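Local structure of methionine gamma-lyase (Trichomonas vaginalis, 1E5E) at residues A[215-220]-A[250-255]; A[168-173]-A[179-184]; A[273-278]-A[285-290]. The protein is a pyridoxal-phosphate-dependent enzyme of the Cys/Met metabolism family, built as an assembly of four copies of one chain. All blocks are in the same frame, centred on the assembly; numbering follows the deposited sequence. Where two conformers were deposited one is given.

Contact 1. Residues A[215-220]-A[250-255]; sequences TDVVAG and AWLITR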
loop_
_atom_site.group_PDB
_atom_site.type_symbol
_atom_site.label_atom_id
_atom_site.label_comp_id
_atom_site.label_asym_id
_atom_site.label_seq_id
_atom_site.Cartn_x
_atom_site.Cartn_y
_atom_site.Cartn_z
ATOM N N THR A 215 14.464 -1.565 -4.941
ATOM C CA THR A 215 15.037 -0.852 -3.807
ATOM C C THR A 215 14.039 -0.365 -2.801
ATOM O O THR A 215 14.244 0.634 -2.099
ATOM C CB THR A 215 15.823 0.382 -4.378
ATOM O OG1 THR A 215 16.494 -0.086 -5.560
ATOM C CG2 THR A 215 16.859 0.849 -3.376
ATOM N N ASP A 216 12.892 -1.028 -2.696
ATOM C CA ASP A 216 11.854 -0.521 -1.806
ATOM C C ASP A 216 11.302 -1.585 -0.890
ATOM O O ASP A 216 10.328 -1.306 -0.140
ATOM C CB ASP A 216 10.738 0.147 -2.633
ATOM C CG ASP A 216 10.152 -0.756 -3.697
ATOM O OD1 ASP A 216 10.508 -1.978 -3.749
ATOM O OD2 ASP A 216 9.364 -0.236 -4.522
ATOM N N VAL A 217 11.853 -2.798 -0.930
ATOM C CA VAL A 217 11.366 -3.870 -0.083
ATOM C C VAL A 217 12.525 -4.604 0.582
ATOM O O VAL A 217 13.479 -4.938 -0.118
ATOM C CB VAL A 217 10.528 -4.901 -0.864
ATOM C CG1 VAL A 217 10.281 -6.195 -0.056
ATOM C CG2 VAL A 217 9.164 -4.290 -1.178
ATOM N N VAL A 218 12.390 -4.943 1.853
ATOM C CA VAL A 218 13.393 -5.777 2.520
ATOM C C VAL A 218 12.721 -7.138 2.700
ATOM O O VAL A 218 11.649 -7.156 3.285
ATOM C CB VAL A 218 13.891 -5.258 3.882
ATOM C CG1 VAL A 218 14.832 -6.288 4.512
ATOM C CG2 VAL A 218 14.630 -3.943 3.618
ATOM N N ALA A 219 13.310 -8.201 2.174
ATOM C CA ALA A 219 12.710 -9.507 2.246
ATOM C C ALA A 219 13.733 -10.569 1.874
ATOM O O ALA A 219 14.788 -10.275 1.307
ATOM C CB ALA A 219 11.575 -9.570 1.202
ATOM N N GLY A 220 13.436 -11.790 2.296
ATOM C CA GLY A 220 14.313 -12.939 2.047
ATOM C C GLY A 220 13.517 -14.119 1.472
ATOM O O GLY A 220 12.285 -14.180 1.532
ATOM N N ALA A 250 5.280 -8.842 -0.149
ATOM C CA ALA A 250 5.365 -9.996 -1.040
ATOM C C ALA A 250 4.748 -9.646 -2.395
ATOM O O ALA A 250 5.278 -10.038 -3.448
ATOM C CB ALA A 250 4.630 -11.213 -0.518
ATOM N N TRP A 251 3.574 -8.983 -2.360
ATOM C CA TRP A 251 2.945 -8.587 -3.622
ATOM C C TRP A 251 3.841 -7.670 -4.440
ATOM O O TRP A 251 3.879 -7.819 -5.666
ATOM C CB TRP A 251 1.624 -7.850 -3.284
ATOM C CG TRP A 251 0.773 -7.423 -4.444
ATOM C CD1 TRP A 251 -0.250 -8.155 -4.982
ATOM C CD2 TRP A 251 0.767 -6.165 -5.129
ATOM N NE1 TRP A 251 -0.870 -7.402 -5.965
ATOM C CE2 TRP A 251 -0.285 -6.177 -6.048
ATOM C CE3 TRP A 251 1.527 -5.004 -4.998
ATOM C CZ2 TRP A 251 -0.556 -5.121 -6.915
ATOM C CZ3 TRP A 251 1.265 -3.909 -5.820
ATOM C CH2 TRP A 251 0.231 -3.992 -6.767
ATOM N N LEU A 252 4.555 -6.727 -3.816
ATOM C CA LEU A 252 5.487 -5.846 -4.492
ATOM C C LEU A 252 6.668 -6.607 -5.100
ATOM O O LEU A 252 7.166 -6.285 -6.205
ATOM C CB LEU A 252 6.001 -4.738 -3.553
ATOM C CG LEU A 252 5.118 -3.562 -3.181
ATOM C CD1 LEU A 252 5.857 -2.627 -2.183
ATOM C CD2 LEU A 252 4.749 -2.697 -4.408
ATOM N N ILE A 253 7.118 -7.663 -4.467
ATOM C CA ILE A 253 8.223 -8.518 -4.916
ATOM C C ILE A 253 7.742 -9.268 -6.157
ATOM O O ILE A 253 8.430 -9.243 -7.173
ATOM C CB ILE A 253 8.745 -9.508 -3.871
ATOM C CG1 ILE A 253 9.343 -8.732 -2.661
ATOM C CG2 ILE A 253 9.841 -10.421 -4.499
ATOM C CD1 ILE A 253 9.584 -9.665 -1.464
ATOM N N THR A 254 6.522 -9.809 -6.080
ATOM C CA THR A 254 5.946 -10.461 -7.252
ATOM C C THR A 254 5.889 -9.498 -8.431
ATOM O O THR A 254 6.197 -9.870 -9.582
ATOM C CB THR A 254 4.566 -11.078 -6.958
ATOM O OG1 THR A 254 4.796 -12.123 -5.987
ATOM C CG2 THR A 254 3.882 -11.757 -8.161
ATOM N N ARG A 255 5.472 -8.259 -8.189
ATOM C CA ARG A 255 5.445 -7.239 -9.235
ATOM C C ARG A 255 6.840 -7.035 -9.837
ATOM O O ARG A 255 6.997 -6.977 -11.068
ATOM C CB ARG A 255 4.895 -5.919 -8.699
ATOM C CG ARG A 255 4.680 -4.811 -9.724
ATOM C CD ARG A 255 4.385 -3.487 -9.043
ATOM N NE ARG A 255 3.464 -2.605 -9.721
ATOM C CZ ARG A 255 3.824 -1.418 -10.217
ATOM N NH1 ARG A 255 5.095 -1.000 -10.176
ATOM N NH2 ARG A 255 2.934 -0.595 -10.769
#

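Contact 2. Residues A[168-173]-A[179-184]; sequences RVCKDA and VLVIAD. With PPJ (N-(hydroxy{3-hydroxy-2-methyl-5-[(phosphonooxy)methyl]pyridin-4-yl}methyl)norvaline), chain C.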
loop_
_atom_site.group_PDB
_atom_site.type_symbol
_atom_site.label_atom_id
_atom_site.label_comp_id
_atom_site.label_asym_id
_atom_site.label_seq_id
_atom_site.Cartn_x
_atom_site.Cartn_y
_atom_site.Cartn_z
ATOM N N ARG A 168 32.111 -29.083 -6.902
ATOM C CA ARG A 168 33.199 -29.587 -6.104
ATOM C C ARG A 168 32.923 -29.530 -4.609
ATOM O O ARG A 168 33.186 -30.523 -3.922
ATOM C CB ARG A 168 34.534 -28.847 -6.310
ATOM C CG ARG A 168 35.649 -29.774 -5.782
ATOM C CD ARG A 168 37.034 -29.256 -6.163
ATOM N NE ARG A 168 37.286 -28.014 -5.416
ATOM C CZ ARG A 168 37.538 -26.888 -6.104
ATOM N NH1 ARG A 168 37.557 -26.875 -7.441
ATOM N NH2 ARG A 168 37.748 -25.791 -5.393
ATOM N N VAL A 169 32.429 -28.375 -4.151
ATOM C CA VAL A 169 32.126 -28.218 -2.747
ATOM C C VAL A 169 31.056 -29.243 -2.369
ATOM O O VAL A 169 31.143 -29.847 -1.297
ATOM C CB VAL A 169 31.681 -26.776 -2.444
ATOM C CG1 VAL A 169 31.031 -26.622 -1.072
ATOM C CG2 VAL A 169 32.847 -25.786 -2.584
ATOM N N CYS A 170 30.033 -29.416 -3.198
ATOM C CA CYS A 170 28.983 -30.360 -2.852
ATOM C C CYS A 170 29.494 -31.794 -2.777
ATOM O O CYS A 170 29.138 -32.520 -1.848
ATOM C CB CYS A 170 27.792 -30.241 -3.815
ATOM S SG CYS A 170 26.923 -28.673 -3.569
ATOM N N LYS A 171 30.319 -32.216 -3.740
ATOM C CA LYS A 171 30.832 -33.602 -3.671
ATOM C C LYS A 171 31.670 -33.801 -2.418
ATOM O O LYS A 171 31.454 -34.757 -1.693
ATOM C CB LYS A 171 31.637 -33.969 -4.909
ATOM C CG LYS A 171 30.735 -33.973 -6.160
ATOM C CD LYS A 171 31.719 -34.179 -7.309
ATOM C CE LYS A 171 31.100 -34.371 -8.674
ATOM N NZ LYS A 171 32.182 -34.093 -9.693
ATOM N N ASP A 172 32.512 -32.851 -2.045
ATOM C CA ASP A 172 33.226 -32.951 -0.784
ATOM C C ASP A 172 32.317 -32.950 0.453
ATOM O O ASP A 172 32.506 -33.751 1.377
ATOM C CB ASP A 172 34.263 -31.823 -0.743
ATOM C CG ASP A 172 35.372 -32.065 -1.767
ATOM O OD1 ASP A 172 35.468 -33.056 -2.535
ATOM O OD2 ASP A 172 36.202 -31.152 -1.875
ATOM N N ALA A 173 31.337 -32.045 0.538
ATOM C CA ALA A 173 30.459 -32.000 1.689
ATOM C C ALA A 173 29.656 -33.293 1.779
ATOM O O ALA A 173 29.487 -33.853 2.858
ATOM C CB ALA A 173 29.418 -30.864 1.553
ATOM N N VAL A 179 25.061 -33.958 5.642
ATOM C CA VAL A 179 25.572 -32.565 5.581
ATOM C C VAL A 179 24.670 -31.824 4.590
ATOM O O VAL A 179 24.371 -32.286 3.474
ATOM C CB VAL A 179 27.024 -32.491 5.098
ATOM C CG1 VAL A 179 27.624 -31.070 5.080
ATOM C CG2 VAL A 179 27.915 -33.396 5.988
ATOM N N LEU A 180 24.354 -30.594 4.960
ATOM C CA LEU A 180 23.544 -29.766 4.036
ATOM C C LEU A 180 24.403 -28.672 3.416
ATOM O O LEU A 180 25.126 -27.977 4.143
ATOM C CB LEU A 180 22.374 -29.162 4.855
ATOM C CG LEU A 180 21.246 -30.195 5.070
ATOM C CD1 LEU A 180 20.131 -29.651 5.934
ATOM C CD2 LEU A 180 20.696 -30.660 3.713
ATOM N N VAL A 181 24.343 -28.566 2.095
ATOM C CA VAL A 181 25.080 -27.482 1.446
ATOM C C VAL A 181 24.071 -26.371 1.180
ATOM O O VAL A 181 23.068 -26.591 0.491
ATOM C CB VAL A 181 25.771 -27.916 0.155
ATOM C CG1 VAL A 181 26.497 -26.722 -0.475
ATOM C CG2 VAL A 181 26.766 -29.028 0.549
ATOM N N ILE A 182 24.387 -25.168 1.595
ATOM C CA ILE A 182 23.492 -24.021 1.486
ATOM C C ILE A 182 24.184 -22.962 0.642
ATOM O O ILE A 182 25.307 -22.585 1.015
ATOM C CB ILE A 182 23.122 -23.461 2.876
ATOM C CG1 ILE A 182 22.425 -24.517 3.752
ATOM C CG2 ILE A 182 22.232 -22.227 2.724
ATOM C CD1 ILE A 182 22.150 -24.087 5.192
ATOM N N ALA A 183 23.585 -22.514 -0.444
ATOM C CA ALA A 183 24.253 -21.462 -1.247
ATOM C C ALA A 183 23.460 -20.162 -1.178
ATOM O O ALA A 183 22.230 -20.284 -1.274
ATOM C CB ALA A 183 24.337 -21.946 -2.682
ATOM N N ASP A 184 24.090 -19.017 -0.937
ATOM C CA ASP A 184 23.351 -17.736 -0.968
ATOM C C ASP A 184 23.488 -17.208 -2.392
ATOM O O ASP A 184 24.560 -16.801 -2.854
ATOM C CB ASP A 184 23.830 -16.783 0.116
ATOM C CG ASP A 184 23.190 -15.405 0.066
ATOM O OD1 ASP A 184 22.575 -15.042 -0.953
ATOM O OD2 ASP A 184 23.396 -14.632 1.029
HETATM N N1 PPJ C . 22.831 -12.139 1.612
HETATM C C2 PPJ C . 23.543 -11.347 0.783
HETATM C C6 PPJ C . 22.167 -11.615 2.680
HETATM C C2A PPJ C . 24.583 -11.778 -0.057
HETATM C C3 PPJ C . 23.401 -9.959 0.986
HETATM O O3 PPJ C . 24.203 -9.218 0.268
HETATM C C4 PPJ C . 22.552 -9.409 1.951
HETATM C C4A PPJ C . 22.494 -7.988 2.072
HETATM C C5 PPJ C . 21.947 -10.244 2.890
HETATM N N PPJ C . 23.493 -7.166 1.699
HETATM C C5A PPJ C . 20.932 -9.828 3.810
HETATM O OP4 PPJ C . 19.832 -9.621 3.164
HETATM P P PPJ C . 18.900 -8.533 3.860
HETATM O OP1 PPJ C . 17.575 -8.513 2.974
HETATM O OP2 PPJ C . 19.632 -7.156 3.855
HETATM O OP3 PPJ C . 18.539 -8.935 5.358
HETATM C CA PPJ C . 23.429 -5.805 1.718
HETATM C CB PPJ C . 22.878 -5.068 2.866
HETATM C C PPJ C . 24.606 -5.174 1.212
HETATM C CG PPJ C . 23.554 -5.031 4.188
HETATM C CD PPJ C . 24.245 -3.758 4.324
HETATM O O PPJ C . 25.588 -5.931 0.877
HETATM O OXT PPJ C . 24.557 -3.995 0.653
#

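Contact 3. Residues A[273-278]-A[285-290]; sequences KVAEYL and EKVYYP. With SO4 (sulfate ion), chain E.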
loop_
_atom_site.group_PDB
_atom_site.type_symbol
_atom_site.label_atom_id
_atom_site.label_comp_id
_atom_site.label_asym_id
_atom_site.label_seq_id
_atom_site.Cartn_x
_atom_site.Cartn_y
_atom_site.Cartn_z
ATOM N N LYS A 273 30.045 -3.588 -20.062
ATOM C CA LYS A 273 30.652 -2.384 -20.616
ATOM C C LYS A 273 31.363 -1.559 -19.546
ATOM O O LYS A 273 32.486 -1.094 -19.776
ATOM C CB LYS A 273 29.633 -1.458 -21.311
ATOM C CG LYS A 273 29.014 -2.123 -22.531
ATOM C CD LYS A 273 27.749 -1.446 -23.004
ATOM C CE LYS A 273 27.228 -2.163 -24.276
ATOM N NZ LYS A 273 25.920 -1.520 -24.611
ATOM N N VAL A 274 30.722 -1.439 -18.388
ATOM C CA VAL A 274 31.301 -0.648 -17.322
ATOM C C VAL A 274 32.565 -1.304 -16.769
ATOM O O VAL A 274 33.554 -0.582 -16.524
ATOM C CB VAL A 274 30.304 -0.363 -16.189
ATOM C CG1 VAL A 274 30.992 0.310 -15.030
ATOM C CG2 VAL A 274 29.147 0.503 -16.724
ATOM N N ALA A 275 32.543 -2.619 -16.653
ATOM C CA ALA A 275 33.721 -3.283 -16.092
ATOM C C ALA A 275 34.901 -3.104 -17.043
ATOM O O ALA A 275 35.987 -2.835 -16.558
ATOM C CB ALA A 275 33.466 -4.763 -15.817
ATOM N N GLU A 276 34.699 -3.280 -18.333
ATOM C CA GLU A 276 35.732 -3.108 -19.333
ATOM C C GLU A 276 36.317 -1.698 -19.289
ATOM O O GLU A 276 37.532 -1.555 -19.329
ATOM C CB GLU A 276 35.217 -3.361 -20.766
ATOM C CG GLU A 276 34.923 -4.825 -21.019
ATOM C CD GLU A 276 34.530 -5.355 -22.363
ATOM O OE1 GLU A 276 34.560 -4.689 -23.418
ATOM O OE2 GLU A 276 34.174 -6.559 -22.485
ATOM N N TYR A 277 35.470 -0.676 -19.091
ATOM C CA TYR A 277 35.979 0.679 -18.996
ATOM C C TYR A 277 36.836 0.853 -17.754
ATOM O O TYR A 277 37.887 1.487 -17.804
ATOM C CB TYR A 277 34.790 1.694 -18.980
ATOM C CG TYR A 277 35.361 3.083 -18.720
ATOM C CD1 TYR A 277 35.968 3.769 -19.755
ATOM C CD2 TYR A 277 35.281 3.673 -17.484
ATOM C CE1 TYR A 277 36.515 5.026 -19.552
ATOM C CE2 TYR A 277 35.806 4.933 -17.243
ATOM C CZ TYR A 277 36.427 5.575 -18.295
ATOM O OH TYR A 277 36.980 6.796 -18.103
ATOM N N LEU A 278 36.430 0.314 -16.602
ATOM C CA LEU A 278 37.163 0.489 -15.367
ATOM C C LEU A 278 38.539 -0.181 -15.429
ATOM O O LEU A 278 39.544 0.378 -15.025
ATOM C CB LEU A 278 36.425 -0.065 -14.148
ATOM C CG LEU A 278 35.061 0.581 -13.842
ATOM C CD1 LEU A 278 34.337 -0.195 -12.731
ATOM C CD2 LEU A 278 35.262 2.037 -13.463
ATOM N N GLU A 285 43.561 -0.168 -10.068
ATOM C CA GLU A 285 44.527 -1.238 -9.883
ATOM C C GLU A 285 44.016 -2.551 -10.444
ATOM O O GLU A 285 44.744 -3.283 -11.111
ATOM C CB GLU A 285 44.830 -1.337 -8.386
ATOM C CG GLU A 285 45.677 -2.539 -7.973
ATOM C CD GLU A 285 45.742 -2.461 -6.416
ATOM O OE1 GLU A 285 45.364 -3.502 -5.841
ATOM O OE2 GLU A 285 46.118 -1.426 -5.832
ATOM N N LYS A 286 42.782 -2.865 -10.079
ATOM C CA LYS A 286 42.246 -4.186 -10.348
ATOM C C LYS A 286 40.728 -4.154 -10.524
ATOM O O LYS A 286 40.081 -3.438 -9.751
ATOM C CB LYS A 286 42.512 -5.017 -9.046
ATOM C CG LYS A 286 42.085 -6.470 -9.250
ATOM C CD LYS A 286 43.174 -7.384 -9.776
ATOM C CE LYS A 286 42.610 -8.534 -10.603
ATOM N NZ LYS A 286 43.600 -9.384 -11.321
ATOM N N VAL A 287 40.188 -4.953 -11.433
ATOM C CA VAL A 287 38.732 -5.025 -11.566
ATOM C C VAL A 287 38.343 -6.508 -11.482
ATOM O O VAL A 287 38.843 -7.370 -12.192
ATOM C CB VAL A 287 38.154 -4.435 -12.846
ATOM C CG1 VAL A 287 36.613 -4.613 -12.873
ATOM C CG2 VAL A 287 38.480 -2.958 -13.032
ATOM N N TYR A 288 37.463 -6.819 -10.557
ATOM C CA TYR A 288 36.876 -8.150 -10.380
ATOM C C TYR A 288 35.498 -8.136 -11.038
ATOM O O TYR A 288 34.679 -7.250 -10.707
ATOM C CB TYR A 288 36.677 -8.422 -8.887
ATOM C CG TYR A 288 37.956 -8.676 -8.126
ATOM C CD1 TYR A 288 38.194 -8.086 -6.898
ATOM C CD2 TYR A 288 38.922 -9.543 -8.651
ATOM C CE1 TYR A 288 39.381 -8.314 -6.223
ATOM C CE2 TYR A 288 40.100 -9.781 -7.964
ATOM C CZ TYR A 288 40.326 -9.169 -6.749
ATOM O OH TYR A 288 41.491 -9.393 -6.043
ATOM N N TYR A 289 35.266 -8.932 -12.048
ATOM C CA TYR A 289 34.014 -9.081 -12.780
ATOM C C TYR A 289 34.009 -10.526 -13.243
ATOM O O TYR A 289 34.950 -10.872 -13.937
ATOM C CB TYR A 289 33.846 -8.171 -14.026
ATOM C CG TYR A 289 32.482 -8.294 -14.679
ATOM C CD1 TYR A 289 31.326 -8.065 -13.935
ATOM C CD2 TYR A 289 32.297 -8.660 -16.007
ATOM C CE1 TYR A 289 30.062 -8.210 -14.489
ATOM C CE2 TYR A 289 31.042 -8.816 -16.574
ATOM C CZ TYR A 289 29.925 -8.571 -15.802
ATOM O OH TYR A 289 28.640 -8.724 -16.355
ATOM N N PRO A 290 32.935 -11.285 -13.073
ATOM C CA PRO A 290 32.960 -12.699 -13.474
ATOM C C PRO A 290 33.118 -12.887 -14.956
ATOM O O PRO A 290 33.622 -13.928 -15.423
ATOM C CB PRO A 290 31.650 -13.261 -12.931
ATOM C CG PRO A 290 31.346 -12.377 -11.761
ATOM C CD PRO A 290 31.779 -10.983 -12.201
HETATM S S SO4 E . 44.238 -7.786 -14.448
HETATM O O1 SO4 E . 43.921 -6.467 -15.092
HETATM O O2 SO4 E . 45.520 -7.672 -13.704
HETATM O O3 SO4 E . 44.358 -8.804 -15.568
HETATM O O4 SO4 E . 43.142 -8.231 -13.540
#

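Contact 1. Residues A[215-220]-A[250-255]
V217 spreads its two methyls over neighbouring residues of helix 247-257, CG1 against I253 and CG2 against L252. V217 CG1 is 3.8 Å from I253 CG1 and equally far from I253 CD1, the two side chains crossing at about a right angle. Its other branch, V217 CG2, meets L252 CD1 at 3.8 Å and also lies over L252 CB. The tightest pair is A219 CB with I253 CD1, at 3.3 Å inside normal van der Waals separation. I253 gets there because CG1 stands anti to its carbonyl carbon (chi1 -63°) and the chain then runs on extended to CD1. All four residues are buried, with 186 Å² of surface buried between the segments, and the pairs that touch are all apolar. V218 and A219 both border the PPJ pocket, so the packing lies next to it, with V218 on the side turned from the helix. D216 forms a salt bridge with R255 of the second subunit, and R255 with D216 of that subunit. Within the chain, I253 also rests on L67 of helix 62-75, while the 215-220 loop leads into strand 220-224, where G220 bonds through its backbone to T83 of strand 79-83.

Contact 2. Residues A[168-173]-A[179-184]
A173 CB and V181 CG2 are pressed to 3.4 Å, closer than usual van der Waals contact between two methyl carbons. The CA atoms of A173 and V179 are 6.3 Å apart, and those of C170 and V181 6.5 Å, close spacing consistent with the small side chain of A173. V181 serves two helix residues at once. Its CG1, held anti to the backbone N (chi1 179°), meets C170 SG at 3.7 Å, while CG2 goes to A173. The thiol reaches this position because SG lies anti to the carbonyl carbon of C170 (chi1 -69°), which carries it out along the helix flank to V181. V179, before the strand begins, meets the same alanine by a mixed approach: its CG2 touches the carbonyl oxygen A173 O at 3.5 Å, and its CG1 faces A173 CB at 4.0 Å. The four touching residues are buried, and 206 Å² is covered between the segments.

The same strand carries D184 at its far end, well away from the helix. D184 OD2 approaches the pyridine nitrogen N1 of PPJ to 2.6 Å, the placement expected of the aspartate in fold type I PLP enzymes. Its other oxygen, D184 OD1, is hydrogen-bonded to T186 OG1, which probably restrains the rotation of the carboxylate.

Strand 148-154, helix 166-174 and strand 180-184 form a beta-alpha-beta unit, and the contact is its helix-to-second-strand half. Strand 180-184 runs inside the seven-stranded sheet between strands 148-154 and 202-206; V181 meets helix 166-174 on one face, and L180 and I182 pack on helix 86-97 on the other.

Contact 3. Residues A[273-278]-A[285-290]
Helix 260-279 packs on strand 284-288, which follows it after a short connection and is outermost, within this chain, in the five-stranded sheet; A275 and L278 of the helix are set against V287 and Y289. E285 and K286 both face I315 of strand 311-316, a classic beta bulge. Beyond it V287 and Y289 point toward the helix, while K286 and Y288 point away.

V287 lies between the two helix residues, one turn apart. Its CG2, anti to the carbonyl carbon, packs on L278 CB at 3.7 Å and is equally close to the carbonyl carbon L278 C. Its CG1 faces A275, coming to 4.1 Å from the carbonyl oxygen A275 O. A275 CB in turn lies 3.8 Å from Y289 CG and nearly as close to Y289 CB. With Y289 CG anti to its backbone N (chi1 -175°), the ring runs on roughly in the direction of the chain, so that A275 CB meets only its root, and its hydroxyl is hydrogen-bonded to G309 O. The pairing is buried, with 175 Å² covered, and I312 of strand 311-316 touches both A275 and V287, joining helix, outermost strand and next strand in one apolar layer.

On the other side of the strand, K286 NZ hydrogen-bonds to O4 of a sulfate probably taken from the crystallisation liquor, though at 2.5 Å the bond is short enough to make its exact length doubtful. The K286 chain bends at chi2 (91°), and K286 CG lies 4.0 Å above one face of the Y288 ring, offset toward the rim.

Overall arrangement
The three contacts follow one another along the chain without touching, their centres 28 to 30 Å apart. Contacts 1 and 2 lie on opposite sides of the chain's centre, yet their nearest atoms are about 9 Å apart, and PPJ is met by both. Contact 2 faces the pyridine nitrogen through D184, whereas contact 1 borders the phosphate end, with V218 CG1 3.8 Å from PPJ OP1. Contact 2 includes strand 180-184 of the seven-stranded sheet, and the 215-220 loop of contact 1 leads into its strand 220-224. Contact 3 belongs to the other sheet; its nearest atoms are about 17 Å from contact 1 and about 12 Å from contact 2, although helices 247-257 and 260-279 are consecutive in the chain.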